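Local coordinates for actin-related protein 8 (Homo sapiens, PDB 4FO0) that binds ATP with weak ATPase activity, does not polymerise, and is a proposed core component of the chromatin-remodelling INO80 complex, involved in transcription regulation and probably DNA repair, at residues 157-162 with 204-209; 256-261 with 276-281; 281-286 with 365-370; 360-365 with 479-484. One frame throughout, in Å; residues are numbered along the deposited sequence. Where two conformers were deposited one is given.

Contact 1 of 4, residues 157-162 with 204-209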
loop_
_atom_site.group_PDB
_atom_site.type_symbol
_atom_site.label_atom_id
_atom_site.label_comp_id
_atom_site.label_asym_id
_atom_site.label_seq_id
_atom_site.Cartn_x
_atom_site.Cartn_y
_atom_site.Cartn_z
ATOM N N ARG A 157 2.280 -1.694 -8.097
ATOM C CA ARG A 157 1.470 -2.874 -7.822
ATOM C C ARG A 157 2.294 -3.957 -7.136
ATOM O O ARG A 157 2.116 -5.151 -7.403
ATOM C CB ARG A 157 0.841 -3.400 -9.119
ATOM C CG ARG A 157 -0.500 -2.745 -9.432
ATOM C CD ARG A 157 -1.039 -3.179 -10.792
ATOM N NE ARG A 157 -0.644 -2.271 -11.867
ATOM C CZ ARG A 157 -0.912 -0.964 -11.876
ATOM N NH1 ARG A 157 -1.574 -0.390 -10.858
ATOM N NH2 ARG A 157 -0.509 -0.227 -12.906
ATOM N N GLY A 158 3.211 -3.521 -6.273
ATOM C CA GLY A 158 3.983 -4.416 -5.424
ATOM C C GLY A 158 5.047 -5.232 -6.132
ATOM O O GLY A 158 5.618 -6.160 -5.545
ATOM N N GLN A 159 5.313 -4.908 -7.394
ATOM C CA GLN A 159 6.423 -5.566 -8.065
ATOM C C GLN A 159 7.350 -4.541 -8.706
ATOM O O GLN A 159 7.026 -3.353 -8.773
ATOM C CB GLN A 159 5.933 -6.649 -9.034
ATOM C CG GLN A 159 5.202 -7.818 -8.332
ATOM C CD GLN A 159 6.064 -8.578 -7.297
ATOM O OE1 GLN A 159 7.256 -8.320 -7.141
ATOM N NE2 GLN A 159 5.448 -9.525 -6.600
ATOM N N LEU A 160 8.551 -4.976 -9.086
ATOM C CA LEU A 160 9.520 -4.025 -9.652
ATOM C C LEU A 160 8.927 -3.353 -10.873
ATOM O O LEU A 160 8.320 -4.013 -11.727
ATOM C CB LEU A 160 10.827 -4.714 -10.030
ATOM C CG LEU A 160 11.648 -5.212 -8.843
ATOM C CD1 LEU A 160 13.070 -5.428 -9.264
ATOM C CD2 LEU A 160 11.585 -4.210 -7.739
ATOM N N ASN A 161 9.074 -2.041 -10.964
ATOM C CA ASN A 161 8.386 -1.332 -12.031
ATOM C C ASN A 161 9.154 -1.349 -13.334
ATOM O O ASN A 161 9.833 -0.370 -13.676
ATOM C CB ASN A 161 8.067 0.105 -11.663
ATOM C CG ASN A 161 7.275 0.792 -12.757
ATOM O OD1 ASN A 161 6.620 0.117 -13.553
ATOM N ND2 ASN A 161 7.350 2.117 -12.829
ATOM N N ILE A 162 9.042 -2.467 -14.049
ATOM C CA ILE A 162 9.706 -2.649 -15.331
ATOM C C ILE A 162 8.776 -2.292 -16.481
ATOM O O ILE A 162 7.615 -2.720 -16.510
ATOM C CB ILE A 162 10.140 -4.098 -15.512
ATOM C CG1 ILE A 162 11.100 -4.493 -14.391
ATOM C CG2 ILE A 162 10.731 -4.301 -16.907
ATOM C CD1 ILE A 162 12.355 -5.066 -14.861
ATOM N N LEU A 204 12.033 -7.137 4.095
ATOM C CA LEU A 204 10.703 -7.705 3.931
ATOM C C LEU A 204 10.367 -7.789 2.455
ATOM O O LEU A 204 10.617 -6.848 1.698
ATOM C CB LEU A 204 9.670 -6.828 4.603
ATOM C CG LEU A 204 9.345 -7.117 6.053
ATOM C CD1 LEU A 204 10.595 -7.039 6.912
ATOM C CD2 LEU A 204 8.290 -6.117 6.495
ATOM N N ILE A 205 9.788 -8.909 2.047
ATOM C CA ILE A 205 9.423 -9.099 0.658
ATOM C C ILE A 205 7.969 -9.534 0.552
ATOM O O ILE A 205 7.385 -10.015 1.519
ATOM C CB ILE A 205 10.316 -10.143 -0.024
ATOM C CG1 ILE A 205 10.050 -11.538 0.542
ATOM C CG2 ILE A 205 11.755 -9.790 0.149
ATOM C CD1 ILE A 205 10.783 -12.612 -0.195
ATOM N N PRO A 206 7.382 -9.370 -0.636
ATOM C CA PRO A 206 5.979 -9.743 -0.831
ATOM C C PRO A 206 5.760 -11.217 -0.520
ATOM O O PRO A 206 6.670 -12.035 -0.631
ATOM C CB PRO A 206 5.747 -9.502 -2.325
ATOM C CG PRO A 206 6.874 -8.575 -2.763
ATOM C CD PRO A 206 8.037 -8.930 -1.881
ATOM N N ASP A 207 4.537 -11.539 -0.137
ATOM C CA ASP A 207 4.131 -12.908 0.125
ATOM C C ASP A 207 4.352 -13.811 -1.099
ATOM O O ASP A 207 4.977 -14.867 -0.997
ATOM C CB ASP A 207 2.662 -12.893 0.534
ATOM C CG ASP A 207 2.254 -14.140 1.251
ATOM O OD1 ASP A 207 3.081 -14.663 2.029
ATOM O OD2 ASP A 207 1.111 -14.595 1.031
ATOM N N ILE A 208 3.810 -13.394 -2.243
ATOM C CA ILE A 208 4.155 -13.955 -3.552
ATOM C C ILE A 208 5.261 -13.073 -4.138
ATOM O O ILE A 208 5.024 -11.914 -4.489
ATOM C CB ILE A 208 2.926 -13.980 -4.497
ATOM C CG1 ILE A 208 1.842 -14.903 -3.949
ATOM C CG2 ILE A 208 3.295 -14.443 -5.882
ATOM C CD1 ILE A 208 0.504 -14.739 -4.635
ATOM N N TYR A 209 6.473 -13.610 -4.217
ATOM C CA TYR A 209 7.646 -12.814 -4.593
ATOM C C TYR A 209 8.232 -13.303 -5.903
ATOM O O TYR A 209 7.936 -14.390 -6.359
ATOM C CB TYR A 209 8.734 -12.885 -3.501
ATOM C CG TYR A 209 9.037 -14.304 -3.096
ATOM C CD1 TYR A 209 8.375 -14.899 -2.028
ATOM C CD2 TYR A 209 9.937 -15.072 -3.818
ATOM C CE1 TYR A 209 8.624 -16.216 -1.676
ATOM C CE2 TYR A 209 10.191 -16.394 -3.471
ATOM C CZ TYR A 209 9.533 -16.955 -2.402
ATOM O OH TYR A 209 9.784 -18.257 -2.064
#
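Gly158 and Pro206 bring their backbones no nearer than 7.3 Å between CA atoms, and Gln159 and Tyr209 keep 8.1 Å, so a hairpin and the chain leaving strand 200-205 face each other without pairing. Gly158, with positive phi, turns the chain in the small hairpin formed by strands 155-156 and 159-160; the hairpin probably corresponds to the actin loop that carries the methylated histidine. Pro206 follows the end of strand 200-205. Its CG packs 3.9 Å from Gly158 O, a van der Waals contact with a backbone carbonyl. Gln159 reaches across with its amide end: chi1 (-64°) and a bend at chi2 (-60°) fold the chain back, bringing NE2 to 3.2 Å from Ile208 O. That hydrogen bond is weak, its N-H...O angle being 126°, and doubtful as well, because it belongs to one of two deposited conformers of Gln159. Tyr209 has its CB directed the other way, its hydroxyl bonded to Trp593 O. On the hairpin side, Gly158 N is hydrogen-bonded to Ser24 OG, a residue that binds ATP. With 105 Å² buried and a single bent hydrogen bond, the chemistry implies a light contact beside the nucleotide cleft, whose one polar link depends on the conformer of Gln159.

Contact 2 of 4, residues 256-261 with 276-281. With ATP (adenosine-5'-triphosphate), chain C.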
loop_
_atom_site.group_PDB
_atom_site.type_symbol
_atom_site.label_atom_id
_atom_site.label_comp_id
_atom_site.label_asym_id
_atom_site.label_seq_id
_atom_site.Cartn_x
_atom_site.Cartn_y
_atom_site.Cartn_z
ATOM N N GLN A 256 -1.493 -0.103 -3.862
ATOM C CA GLN A 256 -1.680 -0.658 -5.200
ATOM C C GLN A 256 -1.900 -2.160 -5.276
ATOM O O GLN A 256 -2.420 -2.649 -6.272
ATOM C CB GLN A 256 -0.513 -0.261 -6.086
ATOM C CG GLN A 256 -0.635 1.176 -6.493
ATOM C CD GLN A 256 0.641 1.731 -6.966
ATOM O OE1 GLN A 256 1.425 1.055 -7.642
ATOM N NE2 GLN A 256 0.897 2.973 -6.595
ATOM N N LYS A 257 -1.500 -2.892 -4.243
ATOM C CA LYS A 257 -1.681 -4.336 -4.259
ATOM C C LYS A 257 -2.356 -4.753 -2.991
ATOM O O LYS A 257 -2.200 -4.099 -1.966
ATOM C CB LYS A 257 -0.347 -5.070 -4.427
ATOM C CG LYS A 257 0.560 -5.017 -3.227
ATOM C CD LYS A 257 0.299 -6.180 -2.279
ATOM C CE LYS A 257 0.937 -5.936 -0.916
ATOM N NZ LYS A 257 0.313 -4.777 -0.213
ATOM N N THR A 258 -3.125 -5.831 -3.072
ATOM C CA THR A 258 -3.747 -6.427 -1.897
ATOM C C THR A 258 -3.347 -7.887 -1.767
ATOM O O THR A 258 -3.573 -8.661 -2.689
ATOM C CB THR A 258 -5.251 -6.384 -2.003
ATOM O OG1 THR A 258 -5.676 -5.022 -2.005
ATOM C CG2 THR A 258 -5.883 -7.129 -0.831
ATOM N N SER A 259 -2.747 -8.252 -0.632
ATOM C CA SER A 259 -2.345 -9.631 -0.385
ATOM C C SER A 259 -3.312 -10.287 0.563
ATOM O O SER A 259 -3.752 -9.672 1.535
ATOM C CB SER A 259 -0.959 -9.700 0.247
ATOM O OG SER A 259 0.058 -9.278 -0.642
ATOM N N VAL A 260 -3.637 -11.540 0.270
ATOM C CA VAL A 260 -4.337 -12.403 1.205
ATOM C C VAL A 260 -3.541 -13.694 1.383
ATOM O O VAL A 260 -2.945 -14.208 0.428
ATOM C CB VAL A 260 -5.738 -12.758 0.707
ATOM C CG1 VAL A 260 -6.560 -13.367 1.834
ATOM C CG2 VAL A 260 -6.423 -11.521 0.196
ATOM N N CYS A 261 -3.509 -14.211 2.605
ATOM C CA CYS A 261 -2.926 -15.524 2.822
ATOM C C CYS A 261 -3.160 -16.002 4.241
ATOM O O CYS A 261 -3.526 -15.225 5.125
ATOM C CB CYS A 261 -1.438 -15.534 2.480
ATOM S SG CYS A 261 -0.334 -14.881 3.767
ATOM N N LEU A 276 -3.984 -9.495 -5.289
ATOM C CA LEU A 276 -4.926 -8.781 -6.130
ATOM C C LEU A 276 -4.286 -7.469 -6.525
ATOM O O LEU A 276 -3.676 -6.797 -5.688
ATOM C CB LEU A 276 -6.216 -8.516 -5.366
ATOM C CG LEU A 276 -6.655 -9.711 -4.516
ATOM C CD1 LEU A 276 -7.770 -9.322 -3.546
ATOM C CD2 LEU A 276 -7.091 -10.856 -5.420
ATOM N N ALA A 277 -4.432 -7.118 -7.800
ATOM C CA ALA A 277 -3.830 -5.917 -8.357
ATOM C C ALA A 277 -4.672 -4.649 -8.177
ATOM O O ALA A 277 -4.938 -3.931 -9.142
ATOM C CB ALA A 277 -3.519 -6.122 -9.834
ATOM N N TYR A 278 -5.078 -4.364 -6.950
ATOM C CA TYR A 278 -5.710 -3.086 -6.674
ATOM C C TYR A 278 -5.548 -2.781 -5.201
ATOM O O TYR A 278 -5.275 -3.686 -4.421
ATOM C CB TYR A 278 -7.178 -3.109 -7.064
ATOM C CG TYR A 278 -7.990 -4.111 -6.276
ATOM C CD1 TYR A 278 -8.284 -5.376 -6.800
ATOM C CD2 TYR A 278 -8.463 -3.799 -5.014
ATOM C CE1 TYR A 278 -9.022 -6.284 -6.089
ATOM C CE2 TYR A 278 -9.210 -4.708 -4.283
ATOM C CZ TYR A 278 -9.485 -5.949 -4.821
ATOM O OH TYR A 278 -10.228 -6.846 -4.082
ATOM N N GLY A 279 -5.682 -1.503 -4.845
ATOM C CA GLY A 279 -5.534 -1.045 -3.472
ATOM C C GLY A 279 -6.038 0.379 -3.288
ATOM O O GLY A 279 -6.895 0.852 -4.039
ATOM N N GLY A 280 -5.493 1.079 -2.298
ATOM C CA GLY A 280 -5.954 2.419 -1.977
ATOM C C GLY A 280 -6.047 3.386 -3.148
ATOM O O GLY A 280 -6.933 4.235 -3.191
ATOM N N SER A 281 -5.132 3.263 -4.098
ATOM C CA SER A 281 -5.030 4.243 -5.164
ATOM C C SER A 281 -6.235 4.120 -6.078
ATOM O O SER A 281 -6.815 5.126 -6.485
ATOM C CB SER A 281 -3.720 4.080 -5.955
ATOM O OG SER A 281 -3.692 2.837 -6.648
HETATM P PG ATP C . 1.611 -1.568 -1.710
HETATM O O1G ATP C . 1.510 -2.352 -0.430
HETATM O O2G ATP C . 2.913 -1.720 -2.458
HETATM O O3G ATP C . 0.397 -1.636 -2.612
HETATM P PB ATP C . 2.262 0.598 0.115
HETATM O O1B ATP C . 2.929 1.861 -0.359
HETATM O O2B ATP C . 2.944 -0.415 1.024
HETATM O O3B ATP C . 1.634 -0.045 -1.218
HETATM P PA ATP C . 0.613 1.470 2.275
HETATM O O1A ATP C . 1.538 2.626 2.555
HETATM O O2A ATP C . 0.521 0.282 3.199
HETATM O O3A ATP C . 0.852 1.011 0.763
HETATM O "O5'" ATP C . -0.854 2.080 2.125
HETATM C "C5'" ATP C . -1.008 3.205 1.273
HETATM C "C4'" ATP C . -2.483 3.439 1.061
HETATM O "O4'" ATP C . -3.071 3.646 2.337
HETATM C "C3'" ATP C . -2.772 4.684 0.239
HETATM O "O3'" ATP C . -3.708 4.368 -0.797
HETATM C "C2'" ATP C . -3.391 5.641 1.228
HETATM O "O2'" ATP C . -4.353 6.503 0.639
HETATM C "C1'" ATP C . -4.042 4.673 2.183
HETATM N N9 ATP C . -4.406 5.341 3.441
HETATM C C8 ATP C . -3.556 5.867 4.334
HETATM N N7 ATP C . -4.234 6.414 5.371
HETATM C C5 ATP C . -5.540 6.232 5.140
HETATM C C6 ATP C . -6.790 6.577 5.833
HETATM N N6 ATP C . -6.744 7.235 7.019
HETATM N N1 ATP C . -7.958 6.208 5.241
HETATM C C2 ATP C . -7.999 5.556 4.063
HETATM N N3 ATP C . -6.887 5.221 3.374
HETATM C C4 ATP C . -5.655 5.525 3.857
#
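Leu276 and Thr258 form an antiparallel hydrogen-bonded pair where strands 258-264 and 274-276 meet, next to the phosphate-binding hairpin of the actin ATPase fold. Leu276 O accepts from Thr258 N at 2.8 Å (172°), and the return bond from Leu276 N to Thr258 O is also nearly straight. On the same face of the sheet Leu276 CD1 meets Thr258 CG2 at 4.0 Å. Ala277 then centres an inverse gamma turn, which takes the chain out of the pairing. Tyr278 has its CB directed away from the strand, and its hydroxyl bonds Leu478 O, but its carbonyl faces back: Thr258 OG1, placed beside its own backbone N (chi1 -65°), donates to Tyr278 O at 2.8 Å. A valine at Thr258 would probably leave Tyr278 O without its hydroxyl donor and the turn less firmly held. Gly279, at the N-cap of helix 280-293, passes close to Gln256, and Gly280 puts its CA beside the ribose O3' of ATP. Ser281 OG, bonded to Asp255 O, touches Gln256 CG at 3.5 Å. The opposing loop grips the gamma-phosphate: Gln256 N and Lys257 N converge on O3G, and Lys257 NZ, at the end of a chain bent at chi2 and chi4, donates to ATP O1G at 2.7 Å.

Contact 3 of 4, residues 281-286 with 365-370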
loop_
_atom_site.group_PDB
_atom_site.type_symbol
_atom_site.label_atom_id
_atom_site.label_comp_id
_atom_site.label_asym_id
_atom_site.label_seq_id
_atom_site.Cartn_x
_atom_site.Cartn_y
_atom_site.Cartn_z
ATOM N N SER A 281 -5.132 3.263 -4.098
ATOM C CA SER A 281 -5.030 4.243 -5.164
ATOM C C SER A 281 -6.235 4.120 -6.078
ATOM O O SER A 281 -6.815 5.126 -6.485
ATOM C CB SER A 281 -3.720 4.080 -5.955
ATOM O OG SER A 281 -3.692 2.837 -6.648
ATOM N N ASP A 282 -6.612 2.882 -6.391
ATOM C CA ASP A 282 -7.828 2.615 -7.165
ATOM C C ASP A 282 -9.076 3.200 -6.525
ATOM O O ASP A 282 -9.918 3.781 -7.208
ATOM C CB ASP A 282 -7.998 1.123 -7.376
ATOM C CG ASP A 282 -6.774 0.495 -8.002
ATOM O OD1 ASP A 282 -6.620 0.634 -9.238
ATOM O OD2 ASP A 282 -5.969 -0.120 -7.259
ATOM N N VAL A 283 -9.190 3.067 -5.212
ATOM C CA VAL A 283 -10.245 3.757 -4.485
ATOM C C VAL A 283 -10.173 5.274 -4.652
ATOM O O VAL A 283 -11.189 5.942 -4.799
ATOM C CB VAL A 283 -10.159 3.458 -3.005
ATOM C CG1 VAL A 283 -11.259 4.223 -2.256
ATOM C CG2 VAL A 283 -10.269 1.978 -2.786
ATOM N N SER A 284 -8.967 5.818 -4.594
ATOM C CA SER A 284 -8.792 7.250 -4.733
ATOM C C SER A 284 -9.297 7.714 -6.099
ATOM O O SER A 284 -9.915 8.754 -6.209
ATOM C CB SER A 284 -7.324 7.649 -4.548
ATOM O OG SER A 284 -6.957 7.572 -3.180
ATOM N N ARG A 285 -9.029 6.939 -7.140
ATOM C CA ARG A 285 -9.382 7.352 -8.487
ATOM C C ARG A 285 -10.896 7.245 -8.619
ATOM O O ARG A 285 -11.561 8.136 -9.149
ATOM C CB ARG A 285 -8.673 6.461 -9.506
ATOM C CG ARG A 285 -9.003 6.760 -10.963
ATOM C CD ARG A 285 -8.876 5.487 -11.820
ATOM N NE ARG A 285 -7.723 4.703 -11.391
ATOM C CZ ARG A 285 -7.746 3.439 -10.981
ATOM N NH1 ARG A 285 -8.873 2.733 -10.947
ATOM N NH2 ARG A 285 -6.608 2.875 -10.610
ATOM N N CYS A 286 -11.434 6.155 -8.091
ATOM C CA CYS A 286 -12.866 5.917 -8.110
ATOM C C CYS A 286 -13.629 7.053 -7.414
ATOM O O CYS A 286 -14.574 7.630 -7.978
ATOM C CB CYS A 286 -13.156 4.570 -7.452
ATOM S SG CYS A 286 -14.886 4.105 -7.357
ATOM N N ALA A 365 -14.927 -4.678 -9.982
ATOM C CA ALA A 365 -15.273 -4.436 -11.376
ATOM C C ALA A 365 -15.565 -2.948 -11.539
ATOM O O ALA A 365 -15.488 -2.393 -12.633
ATOM C CB ALA A 365 -16.475 -5.258 -11.769
ATOM N N THR A 366 -15.913 -2.313 -10.426
ATOM C CA THR A 366 -16.270 -0.900 -10.396
ATOM C C THR A 366 -15.124 -0.040 -10.908
ATOM O O THR A 366 -15.335 1.057 -11.427
ATOM C CB THR A 366 -16.628 -0.461 -8.952
ATOM O OG1 THR A 366 -17.662 -1.302 -8.446
ATOM C CG2 THR A 366 -17.105 0.964 -8.904
ATOM N N PHE A 367 -13.904 -0.547 -10.755
ATOM C CA PHE A 367 -12.702 0.162 -11.196
ATOM C C PHE A 367 -12.624 0.306 -12.700
ATOM O O PHE A 367 -11.902 1.167 -13.197
ATOM C CB PHE A 367 -11.438 -0.503 -10.640
ATOM C CG PHE A 367 -11.323 -0.386 -9.159
ATOM C CD1 PHE A 367 -11.745 0.773 -8.520
ATOM C CD2 PHE A 367 -10.849 -1.428 -8.398
ATOM C CE1 PHE A 367 -11.662 0.892 -7.140
ATOM C CE2 PHE A 367 -10.762 -1.315 -7.019
ATOM C CZ PHE A 367 -11.164 -0.157 -6.388
ATOM N N GLY A 368 -13.381 -0.531 -13.409
ATOM C CA GLY A 368 -13.442 -0.507 -14.859
ATOM C C GLY A 368 -12.139 -0.888 -15.536
ATOM O O GLY A 368 -11.852 -0.418 -16.627
ATOM N N ILE A 369 -11.344 -1.735 -14.888
ATOM C CA ILE A 369 -10.082 -2.180 -15.466
ATOM C C ILE A 369 -10.330 -3.376 -16.374
ATOM O O ILE A 369 -10.901 -4.378 -15.957
ATOM C CB ILE A 369 -9.046 -2.545 -14.381
ATOM C CG1 ILE A 369 -8.772 -1.335 -13.480
ATOM C CG2 ILE A 369 -7.753 -3.001 -15.013
ATOM C CD1 ILE A 369 -8.243 -1.710 -12.089
ATOM N N VAL A 370 -9.911 -3.258 -17.626
ATOM C CA VAL A 370 -10.212 -4.275 -18.619
ATOM C C VAL A 370 -8.947 -4.785 -19.291
ATOM O O VAL A 370 -8.083 -4.002 -19.715
ATOM C CB VAL A 370 -11.172 -3.732 -19.694
ATOM C CG1 VAL A 370 -11.449 -4.777 -20.743
ATOM C CG2 VAL A 370 -12.476 -3.275 -19.054
#
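Asp282 lays its CB over the face of the Phe367 ring, a CH-pi contact with CB 3.6 Å from the ring centroid and only 11° off the normal. Apolar contacts add to it. Cys286 CB comes to the ring edge, near its plane, 4.0 Å from Phe367 CE1; Val283 CG2 stands 4.3 Å from Phe367 CZ, and Cys286 SG meets Thr366 CG2 at 4.1 Å. With chi1 near -67°, Phe367 sends its ring from the 3-10 turn toward the first turns of helix 280-293. No ionic bond crosses the contact; the salt bridge among the residues of the two segments lies within the helix. Arg285, bent at chi3, donates from NH2 to Asp282 OD1 at 2.6 Å, close to the guanidinium plane but from above the carboxylate plane. Asp282 OD1 has a second salt bridge, to Arg63, while OD2 accepts from Gly279 N at the helix N-cap. The guanidinium stands almost upright to the Phe367 ring, at 83°, and its NH1 stays 4.1 Å from Phe367 O, with no hydrogen bond. Thus one aspartate works twice: its methylene serves the aromatic ring, while its buried carboxylate is met by two arginines and a helix-end N-H, which would probably favour the charged form.

Contact 4 of 4, residues 360-365 with 479-484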
loop_
_atom_site.group_PDB
_atom_site.type_symbol
_atom_site.label_atom_id
_atom_site.label_comp_id
_atom_site.label_asym_id
_atom_site.label_seq_id
_atom_site.Cartn_x
_atom_site.Cartn_y
_atom_site.Cartn_z
ATOM N N ALA A 360 -15.821 -0.303 -3.449
ATOM C CA ALA A 360 -15.374 -0.887 -4.703
ATOM C C ALA A 360 -14.280 -1.920 -4.433
ATOM O O ALA A 360 -14.004 -2.765 -5.282
ATOM C CB ALA A 360 -14.905 0.158 -5.659
ATOM N N LEU A 361 -13.668 -1.863 -3.247
ATOM C CA LEU A 361 -12.725 -2.907 -2.828
ATOM C C LEU A 361 -13.405 -4.272 -2.758
ATOM O O LEU A 361 -12.757 -5.302 -2.888
ATOM C CB LEU A 361 -12.081 -2.576 -1.480
ATOM C CG LEU A 361 -11.097 -1.413 -1.534
ATOM C CD1 LEU A 361 -10.700 -1.012 -0.138
ATOM C CD2 LEU A 361 -9.865 -1.788 -2.370
ATOM N N PHE A 362 -14.720 -4.273 -2.570
ATOM C CA PHE A 362 -15.470 -5.516 -2.519
ATOM C C PHE A 362 -16.165 -5.831 -3.841
ATOM O O PHE A 362 -16.574 -6.975 -4.083
ATOM C CB PHE A 362 -16.451 -5.470 -1.357
ATOM C CG PHE A 362 -15.783 -5.210 -0.037
ATOM C CD1 PHE A 362 -15.488 -6.262 0.831
ATOM C CD2 PHE A 362 -15.406 -3.911 0.321
ATOM C CE1 PHE A 362 -14.849 -6.020 2.046
ATOM C CE2 PHE A 362 -14.763 -3.659 1.537
ATOM C CZ PHE A 362 -14.485 -4.711 2.401
ATOM N N TYR A 363 -16.275 -4.811 -4.690
ATOM C CA TYR A 363 -16.806 -4.953 -6.048
ATOM C C TYR A 363 -15.872 -4.300 -7.070
ATOM O O TYR A 363 -16.242 -3.345 -7.750
ATOM C CB TYR A 363 -18.224 -4.376 -6.135
ATOM C CG TYR A 363 -19.148 -5.056 -5.172
ATOM C CD1 TYR A 363 -19.819 -6.218 -5.532
ATOM C CD2 TYR A 363 -19.318 -4.570 -3.878
ATOM C CE1 TYR A 363 -20.645 -6.862 -4.632
ATOM C CE2 TYR A 363 -20.138 -5.204 -2.976
ATOM C CZ TYR A 363 -20.801 -6.356 -3.357
ATOM O OH TYR A 363 -21.633 -7.006 -2.470
ATOM N N PRO A 364 -14.651 -4.831 -7.182
ATOM C CA PRO A 364 -13.574 -4.225 -7.972
ATOM C C PRO A 364 -13.850 -4.098 -9.477
ATOM O O PRO A 364 -13.067 -3.467 -10.181
ATOM C CB PRO A 364 -12.384 -5.156 -7.700
ATOM C CG PRO A 364 -12.981 -6.413 -7.219
ATOM C CD PRO A 364 -14.188 -6.024 -6.455
ATOM N N ALA A 365 -14.927 -4.678 -9.982
ATOM C CA ALA A 365 -15.273 -4.436 -11.376
ATOM C C ALA A 365 -15.565 -2.948 -11.539
ATOM O O ALA A 365 -15.488 -2.393 -12.633
ATOM C CB ALA A 365 -16.475 -5.258 -11.769
ATOM N N GLY A 479 -13.283 -9.579 -5.327
ATOM C CA GLY A 479 -13.509 -8.716 -4.184
ATOM C C GLY A 479 -12.755 -9.174 -2.947
ATOM O O GLY A 479 -12.449 -10.352 -2.762
ATOM N N LEU A 480 -12.457 -8.225 -2.079
ATOM C CA LEU A 480 -11.629 -8.501 -0.923
ATOM C C LEU A 480 -12.178 -9.652 -0.046
ATOM O O LEU A 480 -11.441 -10.559 0.326
ATOM C CB LEU A 480 -11.437 -7.208 -0.140
ATOM C CG LEU A 480 -10.565 -7.266 1.104
ATOM C CD1 LEU A 480 -9.241 -7.894 0.767
ATOM C CD2 LEU A 480 -10.376 -5.861 1.637
ATOM N N ASP A 481 -13.474 -9.626 0.251
ATOM C CA ASP A 481 -14.100 -10.659 1.079
ATOM C C ASP A 481 -14.114 -12.060 0.440
ATOM O O ASP A 481 -13.834 -13.053 1.108
ATOM C CB ASP A 481 -15.516 -10.235 1.499
ATOM C CG ASP A 481 -16.410 -9.853 0.309
ATOM O OD1 ASP A 481 -15.904 -9.656 -0.822
ATOM O OD2 ASP A 481 -17.635 -9.732 0.520
ATOM N N LYS A 482 -14.450 -12.133 -0.845
ATOM C CA LYS A 482 -14.369 -13.375 -1.600
ATOM C C LYS A 482 -12.954 -13.961 -1.584
ATOM O O LYS A 482 -12.779 -15.176 -1.459
ATOM C CB LYS A 482 -14.808 -13.139 -3.047
ATOM C CG LYS A 482 -16.242 -12.710 -3.180
ATOM C CD LYS A 482 -16.659 -12.504 -4.633
ATOM C CE LYS A 482 -18.046 -11.855 -4.728
ATOM N NZ LYS A 482 -18.085 -10.480 -4.100
ATOM N N ALA A 483 -11.954 -13.094 -1.724
ATOM C CA ALA A 483 -10.560 -13.512 -1.692
ATOM C C ALA A 483 -10.186 -14.080 -0.329
ATOM O O ALA A 483 -9.529 -15.116 -0.231
ATOM C CB ALA A 483 -9.670 -12.353 -2.007
ATOM N N ILE A 484 -10.591 -13.394 0.729
ATOM C CA ILE A 484 -10.322 -13.895 2.063
ATOM C C ILE A 484 -10.908 -15.284 2.228
ATOM O O ILE A 484 -10.227 -16.197 2.677
ATOM C CB ILE A 484 -10.896 -12.976 3.130
ATOM C CG1 ILE A 484 -10.090 -11.678 3.158
ATOM C CG2 ILE A 484 -10.907 -13.685 4.511
ATOM C CD1 ILE A 484 -10.730 -10.596 3.969
#
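Phe362 and Pro364 pack against Gly479, Leu480 and Asp481 in a buried loop-to-helix contact, where the chain beyond helix 353-359 meets the N-terminal end of helix 480-489. The backbones run close, Phe362 CA lying 4.1 Å from Gly479 CA. One hydrogen bond ties them: Leu480 N, in the first turn, donates to Leu361 O at 3.0 Å (156°). Gly479, the N-cap residue, adds a CA-H...O contact to Phe362 O, and Pro364 CD lies against Gly479 CA at 3.6 Å. If Pro364 were a serine, the ring atoms CG and CD would be gone, which would probably open a gap beside Gly479 and free the loop backbone to turn. The Phe362 ring takes Leu480 CB over one face, off-centre toward the rim, at 4.2 Å from CE1. Asp481 arrives at its edge, CG 3.7 Å from Phe362 CD1, the carboxylate standing 84° to the ring; chi1 of 54° swings it there, and OD2 is held by a salt bridge to Arg523. That arginine, on helix 516-527, also bonds the Tyr363 hydroxyl. Helix 516-527 thus backs Phe362 and Asp481, helix 71-88 lies along Tyr363, and the Leu480 side chain also touches Val251 of strand 247-253.

Overall arrangement
Contact 1 is a surface contact at the end of strand 200-205; contacts 2, 3 and 4 are buried. Contact 2 lies in the sheet of strands 247-253, 258-264 and 274-276, which contact 4 touches through Leu480. A hydrogen bond between Arg157 N and Gln256 OE1 probably joins contact 1 to contact 2 near the phosphates. Contacts 2 and 3 share Ser281 and helix 280-293, while contacts 3 and 4 share Ala365 and the loop that follows helix 353-359. Tyr278 of contact 2 touches contacts 3 and 4, Phe367 by packing and Leu361 O by a probable hydrogen bond. Strand pairing and phosphate binding mark contact 2, aromatic packing contacts 3 and 4, and sparse polar touching contact 1.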